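Local coordinates for DNA-binding protein (Silicibacter pomeroyi, PDB 3EUS), which probably binds DNA as a two-chain helix-turn-helix protein of the Cro/C1-like (XRE) family, at residues K61-C66 with D70-I75; L37-S42 with V56-K61; H12-Q17 with A77-G82; Q17-A22 with A45-R50. All blocks are in the same frame, centred on the assembly; numbering follows the deposited sequence.

Contact 1. Residues K61-C66 with D70-I75; sequences KWMAAC and DVVSEI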
loop_
_atom_site.group_PDB
_atom_site.type_symbol
_atom_site.label_atom_id
_atom_site.label_comp_id
_atom_site.label_asym_id
_atom_site.label_seq_id
_atom_site.Cartn_x
_atom_site.Cartn_y
_atom_site.Cartn_z
ATOM N N LYS A 61 -7.420 2.085 -4.581
ATOM C CA LYS A 61 -8.262 2.427 -5.699
ATOM C C LYS A 61 -7.956 1.554 -6.940
ATOM O O LYS A 61 -8.850 1.167 -7.687
ATOM C CB LYS A 61 -8.107 3.907 -6.024
ATOM C CG LYS A 61 -8.736 4.880 -4.930
ATOM C CD LYS A 61 -8.335 6.310 -5.233
ATOM C CE LYS A 61 -8.961 7.339 -4.245
ATOM N NZ LYS A 61 -8.682 8.785 -4.585
ATOM N N TRP A 62 -6.696 1.319 -7.171
ATOM C CA TRP A 62 -6.218 0.473 -8.330
ATOM C C TRP A 62 -6.816 -0.928 -8.168
ATOM O O TRP A 62 -7.381 -1.498 -9.093
ATOM C CB TRP A 62 -4.697 0.372 -8.271
ATOM C CG TRP A 62 -3.996 -0.374 -9.391
ATOM C CD1 TRP A 62 -4.025 -1.717 -9.634
ATOM C CD2 TRP A 62 -3.034 0.169 -10.289
ATOM N NE1 TRP A 62 -3.178 -2.036 -10.676
ATOM C CE2 TRP A 62 -2.562 -0.897 -11.103
ATOM C CE3 TRP A 62 -2.547 1.448 -10.519
ATOM C CZ2 TRP A 62 -1.640 -0.701 -12.123
ATOM C CZ3 TRP A 62 -1.610 1.629 -11.499
ATOM C CH2 TRP A 62 -1.165 0.546 -12.302
ATOM N N MET A 63 -6.670 -1.514 -6.978
ATOM C CA MET A 63 -7.131 -2.872 -6.776
ATOM C C MET A 63 -8.647 -2.969 -6.884
ATOM O O MET A 63 -9.151 -3.897 -7.454
ATOM C CB MET A 63 -6.592 -3.445 -5.444
ATOM C CG MET A 63 -5.052 -3.641 -5.484
ATOM S SD MET A 63 -4.325 -4.646 -6.813
ATOM C CE MET A 63 -5.115 -6.241 -6.545
ATOM N N ALA A 64 -9.368 -1.986 -6.359
ATOM C CA ALA A 64 -10.808 -1.931 -6.527
ATOM C C ALA A 64 -11.238 -1.781 -7.965
ATOM O O ALA A 64 -12.240 -2.401 -8.374
ATOM C CB ALA A 64 -11.431 -0.725 -5.689
ATOM N N ALA A 65 -10.530 -0.972 -8.719
ATOM C CA ALA A 65 -10.839 -0.782 -10.160
ATOM C C ALA A 65 -10.576 -2.046 -10.965
ATOM O O ALA A 65 -11.182 -2.237 -12.014
ATOM C CB ALA A 65 -10.043 0.414 -10.764
ATOM N N CYS A 66 -9.702 -2.906 -10.454
ATOM C CA CYS A 66 -9.394 -4.197 -11.082
ATOM C C CYS A 66 -10.203 -5.304 -10.476
ATOM O O CYS A 66 -9.970 -6.445 -10.814
ATOM C CB CYS A 66 -7.920 -4.530 -10.923
ATOM S SG CYS A 66 -6.741 -3.397 -11.797
ATOM N N ASP A 70 -10.210 -8.807 -3.238
ATOM C CA ASP A 70 -10.045 -10.173 -2.654
ATOM C C ASP A 70 -8.594 -10.704 -2.496
ATOM O O ASP A 70 -8.354 -11.542 -1.589
ATOM C CB ASP A 70 -10.893 -11.207 -3.386
ATOM C CG ASP A 70 -10.522 -11.369 -4.855
ATOM O OD1 ASP A 70 -9.844 -10.486 -5.444
ATOM O OD2 ASP A 70 -10.950 -12.388 -5.453
ATOM N N VAL A 71 -7.675 -10.244 -3.333
ATOM C CA VAL A 71 -6.268 -10.661 -3.257
ATOM C C VAL A 71 -5.344 -9.649 -2.571
ATOM O O VAL A 71 -4.132 -9.895 -2.427
ATOM C CB VAL A 71 -5.690 -11.077 -4.639
ATOM C CG1 VAL A 71 -6.467 -12.275 -5.188
ATOM C CG2 VAL A 71 -5.635 -9.897 -5.635
ATOM N N VAL A 72 -5.928 -8.579 -2.049
ATOM C CA VAL A 72 -5.164 -7.559 -1.319
ATOM C C VAL A 72 -4.389 -8.215 -0.136
ATOM O O VAL A 72 -3.197 -7.982 0.042
ATOM C CB VAL A 72 -6.075 -6.374 -0.874
ATOM C CG1 VAL A 72 -5.398 -5.500 0.202
ATOM C CG2 VAL A 72 -6.413 -5.395 -2.139
ATOM N N SER A 73 -5.085 -9.039 0.667
ATOM C CA SER A 73 -4.457 -9.605 1.864
ATOM C C SER A 73 -3.216 -10.443 1.467
ATOM O O SER A 73 -2.172 -10.371 2.094
ATOM C CB SER A 73 -5.490 -10.416 2.664
ATOM O OG SER A 73 -4.865 -10.980 3.748
ATOM N N GLU A 74 -3.350 -11.240 0.424
ATOM C CA GLU A 74 -2.264 -12.076 -0.074
ATOM C C GLU A 74 -1.071 -11.245 -0.554
ATOM O O GLU A 74 0.038 -11.569 -0.219
ATOM C CB GLU A 74 -2.780 -12.894 -1.214
ATOM C CG GLU A 74 -1.875 -13.982 -1.831
ATOM C CD GLU A 74 -2.579 -14.581 -3.084
ATOM O OE1 GLU A 74 -2.350 -14.102 -4.234
ATOM O OE2 GLU A 74 -3.404 -15.499 -2.912
ATOM N N ILE A 75 -1.340 -10.231 -1.357
ATOM C CA ILE A 75 -0.285 -9.307 -1.877
ATOM C C ILE A 75 0.522 -8.691 -0.700
ATOM O O ILE A 75 1.749 -8.804 -0.635
ATOM C CB ILE A 75 -0.898 -8.238 -2.759
ATOM C CG1 ILE A 75 -1.507 -8.891 -4.038
ATOM C CG2 ILE A 75 0.175 -7.133 -3.100
ATOM C CD1 ILE A 75 -2.359 -7.965 -4.871
#

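Contact 2. Residues L37-S42 with V56-K61; sequences LDKPQS and VIEFAK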
loop_
_atom_site.group_PDB
_atom_site.type_symbol
_atom_site.label_atom_id
_atom_site.label_comp_id
_atom_site.label_asym_id
_atom_site.label_seq_id
_atom_site.Cartn_x
_atom_site.Cartn_y
_atom_site.Cartn_z
ATOM N N LEU A 37 -9.518 5.146 -13.057
ATOM C CA LEU A 37 -8.878 5.814 -11.947
ATOM C C LEU A 37 -8.835 7.326 -12.137
ATOM O O LEU A 37 -8.253 7.989 -11.271
ATOM C CB LEU A 37 -7.455 5.303 -11.779
ATOM C CG LEU A 37 -7.320 3.837 -11.424
ATOM C CD1 LEU A 37 -5.789 3.457 -11.428
ATOM C CD2 LEU A 37 -7.986 3.560 -10.087
ATOM N N ASP A 38 -9.448 7.839 -13.217
ATOM C CA ASP A 38 -9.430 9.251 -13.586
ATOM C C ASP A 38 -7.982 9.808 -13.686
ATOM O O ASP A 38 -7.666 10.945 -13.246
ATOM C CB ASP A 38 -10.304 10.055 -12.626
ATOM C CG ASP A 38 -10.722 11.405 -13.192
ATOM O OD1 ASP A 38 -10.979 11.524 -14.413
ATOM O OD2 ASP A 38 -10.780 12.358 -12.375
ATOM N N LYS A 39 -7.152 8.984 -14.316
ATOM C CA LYS A 39 -5.731 9.217 -14.521
ATOM C C LYS A 39 -5.408 9.140 -15.971
ATOM O O LYS A 39 -6.157 8.519 -16.764
ATOM C CB LYS A 39 -4.922 8.143 -13.791
ATOM C CG LYS A 39 -4.965 8.276 -12.299
ATOM C CD LYS A 39 -4.146 9.450 -11.841
ATOM C CE LYS A 39 -3.905 9.428 -10.342
ATOM N NZ LYS A 39 -2.694 10.224 -9.945
ATOM N N PRO A 40 -4.243 9.733 -16.358
ATOM C CA PRO A 40 -3.738 9.573 -17.704
ATOM C C PRO A 40 -3.134 8.180 -17.864
ATOM O O PRO A 40 -2.723 7.616 -16.876
ATOM C CB PRO A 40 -2.639 10.635 -17.809
ATOM C CG PRO A 40 -2.219 10.924 -16.392
ATOM C CD PRO A 40 -3.362 10.549 -15.497
ATOM N N GLN A 41 -3.109 7.643 -19.074
ATOM C CA GLN A 41 -2.550 6.306 -19.302
ATOM C C GLN A 41 -1.136 6.151 -18.729
ATOM O O GLN A 41 -0.761 5.069 -18.219
ATOM C CB GLN A 41 -2.594 5.989 -20.786
ATOM C CG GLN A 41 -1.930 4.704 -21.221
ATOM C CD GLN A 41 -1.944 4.481 -22.735
ATOM O OE1 GLN A 41 -2.884 4.873 -23.443
ATOM N NE2 GLN A 41 -0.896 3.838 -23.236
ATOM N N SER A 42 -0.356 7.230 -18.828
ATOM C CA SER A 42 1.031 7.285 -18.323
ATOM C C SER A 42 1.162 6.955 -16.845
ATOM O O SER A 42 2.169 6.392 -16.429
ATOM C CB SER A 42 1.669 8.661 -18.622
ATOM O OG SER A 42 1.112 9.703 -17.824
ATOM N N VAL A 56 -0.752 3.977 -0.403
ATOM C CA VAL A 56 -1.762 2.986 -0.012
ATOM C C VAL A 56 -3.142 3.314 -0.592
ATOM O O VAL A 56 -3.890 2.413 -0.968
ATOM C CB VAL A 56 -1.861 2.817 1.536
ATOM C CG1 VAL A 56 -3.074 1.863 1.927
ATOM C CG2 VAL A 56 -0.551 2.260 2.017
ATOM N N ILE A 57 -3.494 4.605 -0.641
ATOM C CA ILE A 57 -4.810 5.011 -1.059
ATOM C C ILE A 57 -4.908 4.734 -2.580
ATOM O O ILE A 57 -5.940 4.191 -3.058
ATOM C CB ILE A 57 -5.089 6.507 -0.750
ATOM C CG1 ILE A 57 -5.308 6.795 0.750
ATOM C CG2 ILE A 57 -6.303 6.958 -1.501
ATOM C CD1 ILE A 57 -4.901 5.778 1.682
ATOM N N GLU A 58 -3.835 5.054 -3.315
ATOM C CA GLU A 58 -3.774 4.802 -4.774
ATOM C C GLU A 58 -3.854 3.264 -4.990
ATOM O O GLU A 58 -4.529 2.804 -5.900
ATOM C CB GLU A 58 -2.503 5.391 -5.374
ATOM C CG GLU A 58 -2.462 6.914 -5.329
ATOM C CD GLU A 58 -1.094 7.528 -5.641
ATOM O OE1 GLU A 58 -0.084 6.865 -5.480
ATOM O OE2 GLU A 58 -1.036 8.689 -6.115
ATOM N N PHE A 59 -3.168 2.474 -4.157
ATOM C CA PHE A 59 -3.235 1.021 -4.253
ATOM C C PHE A 59 -4.654 0.524 -4.066
ATOM O O PHE A 59 -5.123 -0.358 -4.799
ATOM C CB PHE A 59 -2.253 0.425 -3.225
ATOM C CG PHE A 59 -2.354 -1.028 -3.032
ATOM C CD1 PHE A 59 -1.890 -1.903 -4.009
ATOM C CD2 PHE A 59 -2.773 -1.576 -1.804
ATOM C CE1 PHE A 59 -1.912 -3.240 -3.815
ATOM C CE2 PHE A 59 -2.835 -3.000 -1.625
ATOM C CZ PHE A 59 -2.402 -3.822 -2.646
ATOM N N ALA A 60 -5.318 0.981 -3.008
ATOM C CA ALA A 60 -6.703 0.605 -2.766
ATOM C C ALA A 60 -7.550 0.887 -3.999
ATOM O O ALA A 60 -8.357 0.037 -4.414
ATOM C CB ALA A 60 -7.251 1.355 -1.456
ATOM N N LYS A 61 -7.420 2.085 -4.581
ATOM C CA LYS A 61 -8.262 2.427 -5.699
ATOM C C LYS A 61 -7.956 1.554 -6.940
ATOM O O LYS A 61 -8.850 1.167 -7.687
ATOM C CB LYS A 61 -8.107 3.907 -6.024
ATOM C CG LYS A 61 -8.736 4.880 -4.930
ATOM C CD LYS A 61 -8.335 6.310 -5.233
ATOM C CE LYS A 61 -8.961 7.339 -4.245
ATOM N NZ LYS A 61 -8.682 8.785 -4.585
HETATM O O HOH W 1 -3.146 9.824 -7.321
#

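Contact 3. Residues H12-Q17 with A77-G82; sequences HVYLCQ and ATIAEG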
loop_
_atom_site.group_PDB
_atom_site.type_symbol
_atom_site.label_atom_id
_atom_site.label_comp_id
_atom_site.label_asym_id
_atom_site.label_seq_id
_atom_site.Cartn_x
_atom_site.Cartn_y
_atom_site.Cartn_z
ATOM N N HIS A 12 9.186 -4.278 -4.423
ATOM C CA HIS A 12 8.626 -3.393 -5.459
ATOM C C HIS A 12 8.377 -4.134 -6.749
ATOM O O HIS A 12 7.345 -3.942 -7.402
ATOM C CB HIS A 12 9.607 -2.298 -5.805
ATOM C CG HIS A 12 9.809 -1.346 -4.700
ATOM N ND1 HIS A 12 10.867 -1.453 -3.822
ATOM C CD2 HIS A 12 9.077 -0.282 -4.299
ATOM C CE1 HIS A 12 10.772 -0.488 -2.918
ATOM N NE2 HIS A 12 9.695 0.231 -3.185
ATOM N N VAL A 13 9.340 -4.954 -7.125
ATOM C CA VAL A 13 9.224 -5.718 -8.365
ATOM C C VAL A 13 7.990 -6.647 -8.266
ATOM O O VAL A 13 7.151 -6.713 -9.155
ATOM C CB VAL A 13 10.538 -6.487 -8.618
ATOM C CG1 VAL A 13 10.348 -7.680 -9.553
ATOM C CG2 VAL A 13 11.605 -5.557 -9.134
ATOM N N TYR A 14 7.851 -7.309 -7.131
ATOM C CA TYR A 14 6.652 -8.160 -6.870
ATOM C C TYR A 14 5.353 -7.360 -6.879
ATOM O O TYR A 14 4.380 -7.757 -7.486
ATOM C CB TYR A 14 6.814 -8.896 -5.552
ATOM C CG TYR A 14 5.606 -9.654 -5.122
ATOM C CD1 TYR A 14 5.285 -10.876 -5.711
ATOM C CD2 TYR A 14 4.783 -9.172 -4.139
ATOM C CE1 TYR A 14 4.172 -11.573 -5.327
ATOM C CE2 TYR A 14 3.669 -9.847 -3.774
ATOM C CZ TYR A 14 3.382 -11.049 -4.350
ATOM O OH TYR A 14 2.266 -11.735 -3.971
ATOM N N LEU A 15 5.316 -6.235 -6.192
ATOM C CA LEU A 15 4.113 -5.446 -6.099
ATOM C C LEU A 15 3.701 -5.065 -7.522
ATOM O O LEU A 15 2.536 -5.196 -7.920
ATOM C CB LEU A 15 4.361 -4.196 -5.276
ATOM C CG LEU A 15 3.253 -3.157 -5.296
ATOM C CD1 LEU A 15 1.865 -3.739 -4.846
ATOM C CD2 LEU A 15 3.643 -1.950 -4.406
ATOM N N CYS A 16 4.696 -4.684 -8.316
ATOM C CA CYS A 16 4.406 -4.204 -9.644
ATOM C C CYS A 16 3.865 -5.309 -10.487
ATOM O O CYS A 16 2.960 -5.066 -11.284
ATOM C CB CYS A 16 5.621 -3.569 -10.257
ATOM S SG CYS A 16 5.768 -1.895 -9.527
ATOM N N GLN A 17 4.423 -6.507 -10.331
ATOM C CA GLN A 17 3.913 -7.663 -11.027
ATOM C C GLN A 17 2.433 -7.884 -10.676
ATOM O O GLN A 17 1.597 -8.167 -11.545
ATOM C CB GLN A 17 4.800 -8.909 -10.678
ATOM C CG GLN A 17 4.250 -10.210 -11.085
ATOM C CD GLN A 17 3.946 -10.327 -12.547
ATOM O OE1 GLN A 17 3.064 -11.128 -12.949
ATOM N NE2 GLN A 17 4.696 -9.598 -13.375
ATOM N N ALA A 77 0.579 -9.542 2.602
ATOM C CA ALA A 77 1.268 -10.523 3.433
ATOM C C ALA A 77 2.541 -11.033 2.761
ATOM O O ALA A 77 3.536 -11.288 3.438
ATOM C CB ALA A 77 0.327 -11.748 3.759
ATOM N N THR A 78 2.468 -11.249 1.443
ATOM C CA THR A 78 3.640 -11.762 0.688
ATOM C C THR A 78 4.754 -10.721 0.713
ATOM O O THR A 78 5.953 -11.058 0.970
ATOM C CB THR A 78 3.231 -12.195 -0.750
ATOM O OG1 THR A 78 2.207 -13.181 -0.652
ATOM C CG2 THR A 78 4.396 -12.845 -1.507
ATOM N N ILE A 79 4.385 -9.454 0.487
ATOM C CA ILE A 79 5.365 -8.365 0.595
ATOM C C ILE A 79 5.983 -8.365 1.981
ATOM O O ILE A 79 7.236 -8.321 2.078
ATOM C CB ILE A 79 4.784 -6.984 0.245
ATOM C CG1 ILE A 79 4.456 -6.895 -1.262
ATOM C CG2 ILE A 79 5.764 -5.876 0.691
ATOM C CD1 ILE A 79 3.488 -5.879 -1.565
ATOM N N ALA A 80 5.151 -8.498 3.036
ATOM C CA ALA A 80 5.578 -8.396 4.445
ATOM C C ALA A 80 6.602 -9.451 4.861
ATOM O O ALA A 80 7.552 -9.151 5.609
ATOM C CB ALA A 80 4.350 -8.391 5.445
ATOM N N GLU A 81 6.415 -10.657 4.357
ATOM C CA GLU A 81 7.227 -11.789 4.726
ATOM C C GLU A 81 8.628 -11.779 4.064
ATOM O O GLU A 81 9.504 -12.494 4.489
ATOM C CB GLU A 81 6.471 -13.032 4.338
ATOM C CG GLU A 81 6.833 -14.297 5.066
ATOM C CD GLU A 81 5.593 -14.955 5.671
ATOM O OE1 GLU A 81 4.478 -14.781 5.124
ATOM O OE2 GLU A 81 5.760 -15.584 6.711
ATOM N N GLY A 82 8.835 -10.972 3.038
ATOM C CA GLY A 82 10.123 -10.969 2.349
ATOM C C GLY A 82 10.311 -12.206 1.484
ATOM O O GLY A 82 11.444 -12.578 1.142
#

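Contact 4. Residues Q17-A22 with A45-R50; sequences QRLRQA and AKVETR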
loop_
_atom_site.group_PDB
_atom_site.type_symbol
_atom_site.label_atom_id
_atom_site.label_comp_id
_atom_site.label_asym_id
_atom_site.label_seq_id
_atom_site.Cartn_x
_atom_site.Cartn_y
_atom_site.Cartn_z
ATOM N N GLN A 17 4.423 -6.507 -10.331
ATOM C CA GLN A 17 3.913 -7.663 -11.027
ATOM C C GLN A 17 2.433 -7.884 -10.676
ATOM O O GLN A 17 1.597 -8.167 -11.545
ATOM C CB GLN A 17 4.800 -8.909 -10.678
ATOM C CG GLN A 17 4.250 -10.210 -11.085
ATOM C CD GLN A 17 3.946 -10.327 -12.547
ATOM O OE1 GLN A 17 3.064 -11.128 -12.949
ATOM N NE2 GLN A 17 4.696 -9.598 -13.375
ATOM N N ARG A 18 2.122 -7.840 -9.397
ATOM C CA ARG A 18 0.724 -8.030 -8.943
ATOM C C ARG A 18 -0.194 -6.920 -9.414
ATOM O O ARG A 18 -1.355 -7.211 -9.741
ATOM C CB ARG A 18 0.606 -8.142 -7.414
ATOM C CG ARG A 18 1.267 -9.326 -6.786
ATOM C CD ARG A 18 0.865 -10.693 -7.473
ATOM N NE ARG A 18 -0.564 -10.945 -7.264
ATOM C CZ ARG A 18 -1.076 -11.711 -6.287
ATOM N NH1 ARG A 18 -0.293 -12.271 -5.380
ATOM N NH2 ARG A 18 -2.384 -11.934 -6.245
ATOM N N LEU A 19 0.288 -5.684 -9.473
ATOM C CA LEU A 19 -0.560 -4.573 -9.974
ATOM C C LEU A 19 -0.914 -4.830 -11.422
ATOM O O LEU A 19 -2.090 -4.734 -11.860
ATOM C CB LEU A 19 0.165 -3.284 -9.825
ATOM C CG LEU A 19 0.241 -2.745 -8.404
ATOM C CD1 LEU A 19 1.145 -1.510 -8.419
ATOM C CD2 LEU A 19 -1.159 -2.451 -7.915
ATOM N N ARG A 20 0.096 -5.195 -12.188
ATOM C CA ARG A 20 -0.121 -5.459 -13.609
ATOM C C ARG A 20 -1.020 -6.675 -13.789
ATOM O O ARG A 20 -1.893 -6.679 -14.657
ATOM C CB ARG A 20 1.229 -5.654 -14.369
ATOM C CG ARG A 20 1.069 -6.073 -15.813
ATOM C CD ARG A 20 2.442 -6.309 -16.555
ATOM N NE ARG A 20 3.434 -6.991 -15.707
ATOM C CZ ARG A 20 4.465 -6.365 -15.108
ATOM N NH1 ARG A 20 4.717 -5.060 -15.344
ATOM N NH2 ARG A 20 5.323 -7.057 -14.354
ATOM N N GLN A 21 -0.771 -7.746 -13.037
ATOM C CA GLN A 21 -1.546 -8.964 -13.235
ATOM C C GLN A 21 -3.019 -8.763 -12.822
ATOM O O GLN A 21 -3.923 -9.279 -13.502
ATOM C CB GLN A 21 -0.891 -10.154 -12.506
ATOM C CG GLN A 21 -0.973 -11.531 -13.255
ATOM C CD GLN A 21 -0.613 -11.498 -14.738
ATOM O OE1 GLN A 21 0.540 -11.201 -15.133
ATOM N NE2 GLN A 21 -1.600 -11.819 -15.584
ATOM N N ALA A 22 -3.267 -7.956 -11.774
ATOM C CA ALA A 22 -4.639 -7.572 -11.449
ATOM C C ALA A 22 -5.327 -6.901 -12.647
ATOM O O ALA A 22 -6.488 -7.198 -12.970
ATOM C CB ALA A 22 -4.714 -6.688 -10.147
ATOM N N ALA A 45 1.127 3.068 -16.830
ATOM C CA ALA A 45 2.409 2.582 -17.396
ATOM C C ALA A 45 3.567 2.826 -16.426
ATOM O O ALA A 45 4.413 1.932 -16.202
ATOM C CB ALA A 45 2.716 3.242 -18.750
ATOM N N LYS A 46 3.619 4.018 -15.860
ATOM C CA LYS A 46 4.706 4.378 -14.977
ATOM C C LYS A 46 4.700 3.587 -13.686
ATOM O O LYS A 46 5.760 3.128 -13.224
ATOM C CB LYS A 46 4.741 5.869 -14.686
ATOM C CG LYS A 46 5.288 6.667 -15.847
ATOM C CD LYS A 46 5.152 8.175 -15.605
ATOM C CE LYS A 46 5.913 8.974 -16.654
ATOM N NZ LYS A 46 6.147 10.366 -16.236
ATOM N N VAL A 47 3.528 3.398 -13.083
ATOM C CA VAL A 47 3.483 2.588 -11.888
ATOM C C VAL A 47 3.976 1.153 -12.154
ATOM O O VAL A 47 4.723 0.575 -11.350
ATOM C CB VAL A 47 2.044 2.608 -11.294
ATOM C CG1 VAL A 47 1.826 1.461 -10.302
ATOM C CG2 VAL A 47 1.745 4.012 -10.657
ATOM N N GLU A 48 3.500 0.551 -13.227
ATOM C CA GLU A 48 3.852 -0.831 -13.570
ATOM C C GLU A 48 5.333 -1.099 -13.874
ATOM O O GLU A 48 5.837 -2.221 -13.640
ATOM C CB GLU A 48 2.968 -1.306 -14.724
ATOM C CG GLU A 48 1.468 -1.370 -14.257
ATOM C CD GLU A 48 0.565 -2.025 -15.280
ATOM O OE1 GLU A 48 1.025 -2.196 -16.409
ATOM O OE2 GLU A 48 -0.598 -2.388 -14.976
ATOM N N THR A 49 6.012 -0.094 -14.406
ATOM C CA THR A 49 7.408 -0.199 -14.768
ATOM C C THR A 49 8.323 0.506 -13.758
ATOM O O THR A 49 9.487 0.783 -14.056
ATOM C CB THR A 49 7.592 0.332 -16.182
ATOM O OG1 THR A 49 7.204 1.706 -16.257
ATOM C CG2 THR A 49 6.724 -0.469 -17.126
ATOM N N ARG A 50 7.781 0.798 -12.570
ATOM C CA ARG A 50 8.544 1.237 -11.411
ATOM C C ARG A 50 9.142 2.633 -11.685
ATOM O O ARG A 50 10.280 2.948 -11.309
ATOM C CB ARG A 50 9.615 0.179 -11.078
ATOM C CG ARG A 50 8.964 -1.174 -10.715
ATOM C CD ARG A 50 9.876 -2.354 -10.648
ATOM N NE ARG A 50 10.617 -2.574 -11.857
ATOM C CZ ARG A 50 11.875 -2.228 -12.057
ATOM N NH1 ARG A 50 12.599 -1.720 -11.055
ATOM N NH2 ARG A 50 12.415 -2.428 -13.244
HETATM O O HOH W 2 7.182 -4.201 -13.256
#

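Contact 1. Residues K61-C66 with D70-I75
Met63 faces Val71, Val72 and Ile75 from a turn of helix 56-65 that is closed by the backbone bond from Ala65 N to Lys61 O (2.9 Å). Across from it, Ile75 N donates to Val71 O, which winds the opening turn of helix 72-81 and brings the side chains of Val71 and Ile75 to bear together on Met63. The contact joins the last two helices of this all-helical helix-turn-helix protein, on either side of the short connection that joins them in sequence, and it is made entirely by apolar side chains. Met63 supplies all of the first helix's share. Its CG lies anti to the carbonyl carbon (chi1 -67°), and the chain bends again at both following torsions, folding the thioether back and presenting the terminal methyl to the neighbouring helix. An unbranched, flexible methionine suits the place because one side chain can meet three partners. At its root, CB lies 3.8 Å from Val72 CG2, and CG is nearly as close to the same methyl; the two side chains pass each other at a slant. Beta-branched valine keeps this methyl close to its own backbone, where the base of Met63 can reach it. Around the group, Ala22 of helix 10-25 also touches Met63, while Arg18 packs on Val71 and Ile75 and forms a salt bridge to Glu74. Val72 further meets Val76 of the second subunit, so the packing continues toward the dimer partner. At the far end of the methionine, CE sits 3.8 Å from Val71 CG2, approached roughly at a right angle, and meets Ile75 CD1 tip to tip at 3.7 Å.

Contact 2. Residues L37-S42 with V56-K61
Leu37 sets one methyl of its fork against the backbone of Lys61: CD2 stands 3.5 Å from Lys61 O and only slightly farther from the carbonyl carbon. The same methyl comes within 4.1 Å of Lys61 CB, the root of a side chain that then runs away, extended, with its amine clear of Leu37. A leucine fits here because its branch point lies one carbon beyond CB, which lets CD2 reach the backbone of Lys61; with CG anti to the carbonyl carbon (chi1 -63°), the end of the side chain is carried closer to the helix than its first bond would suggest. The second link is polar and indirect. Lys39 NZ and Glu58 OE2 are 4.4 Å apart, beyond a salt bridge, and a water fills the interval, accepting from Lys39 NZ at 2.7 Å and donating to Glu58 OE2 at 2.7 Å. Both ends have a further partner: Glu58 OE2 forms a salt bridge with Arg52, and Lys39 makes a cation-pi contact with Phe43. Leu37 to Pro40 connect helices 30-36 and 41-48, probably the two helices of the helix-turn-helix, so the contact lays the turn of that motif against helix 56-65. Leu37 also touches Trp62 and Ala65 there, extending its apolar footing. What places the two side chains of the turn is the backbone between them: helix 30-36 closes in a Schellman motif at Asp38, whose positive phi (54°) redirects the chain. At the start of helix 56-65, Asp55 OD1 accepts from Glu58 N, fixing the turn that carries Glu58.

Contact 3. Residues H12-Q17 with A77-G82
Tyr14 and Ile79 pack through apolar carbons: Ile79 CG1 approaches the edge of the phenol ring near its plane, 3.7 Å from Tyr14 CD2. The isoleucine's CD1 then extends to Leu15 CB at 4.2 Å, a looser touch. Branched Ile79 thus serves two neighbouring residues of helix 10-25 with consecutive carbons of one arm. Thr78 meets the outer end of the ring at about a right angle, its CB 3.4 Å from Tyr14 OH and its CG2 3.5 Å from Tyr14 CZ. The tyrosine reaches this far because its CG stands anti to the backbone N (chi1 173°), throwing the ring out toward helix 72-81. Polar ends are satisfied along their own helices: Tyr14 OH bonds with Arg18 NH1, and Thr78 OG1 with Glu74 O, which lets a threonine offer its carbon side to the ring. An alanine in place of Tyr14 would be likely to leave Thr78 and Ile79 without the ring they pack on and Arg18 NH1 without its hydroxyl partner. The helix segments run at 170° with their axes 10.2 Å apart, an antiparallel pair formed by the first and last helices of this helix-turn-helix protein.

Contact 4. Residues Q17-A22 with A45-R50
Val47 faces Leu19, its CG1 meeting Leu19 CD1 at 3.6 Å where the two side chains cross at about a right angle; Trp62 and Leu54 lie around the same valine, so a compact branched residue suits this spot. The contact packs helix 10-25 against helix 41-48, probably the second helix of the helix-turn-helix. Glu48 follows and covers the most surface. Its chain, extended beyond CG, lays the carboxylate along the root of Arg20, with OE2 3.4 Å from Arg20 CA and 3.8 Å from Arg20 CB. The charged ends do not meet: the guanidinium is turned 80° from the carboxylate plane, and Arg20 NH1 stays 4.8 Å from Glu48 OE1. The acid is instead held by Arg23, whose NE makes a salt bridge to OE2, and by Gln30 NE2, bonded to OE1. With a leucine in its place, Arg23 would probably lose its buried countercharge and Gln30 its acceptor. At Thr49 the helix ends, and OG1 bonds to Ala45 O at 2.8 Å, reaching it from the face opposite to that used by Thr49 N. Arg50, with positive phi, completes a Schellman motif. Gripped by side chains from helices 10-25 and 30-36, the buried carboxylate probably stays ionised and ties helix 41-48 to both.

In the fold
The four contacts join the helices of one small bundle. Contacts 1 and 2 share helix 56-65, their centres about 12 Å apart, and meet where Leu37 CD2 packs on Ala65 CB at 3.8 Å. Contact 4 lies nearest the chain's centre; it is joined to contact 1 by the Glu74 OE1 to Arg18 NH2 salt bridge (3.0 Å) and a probable bond from Trp62 NE1 to Leu19 O. Contact 3 pairs helices 10-25 and 72-81, its centre about 18 Å from that of contact 2, across the chain's centre; Phe59 still bridges these two by touching Leu15. Contacts 1, 2 and 3 border the second subunit; no other chain touches the segments of contact 4, which packs helix 41-48, the probable DNA-recognition helix, on helix 10-25.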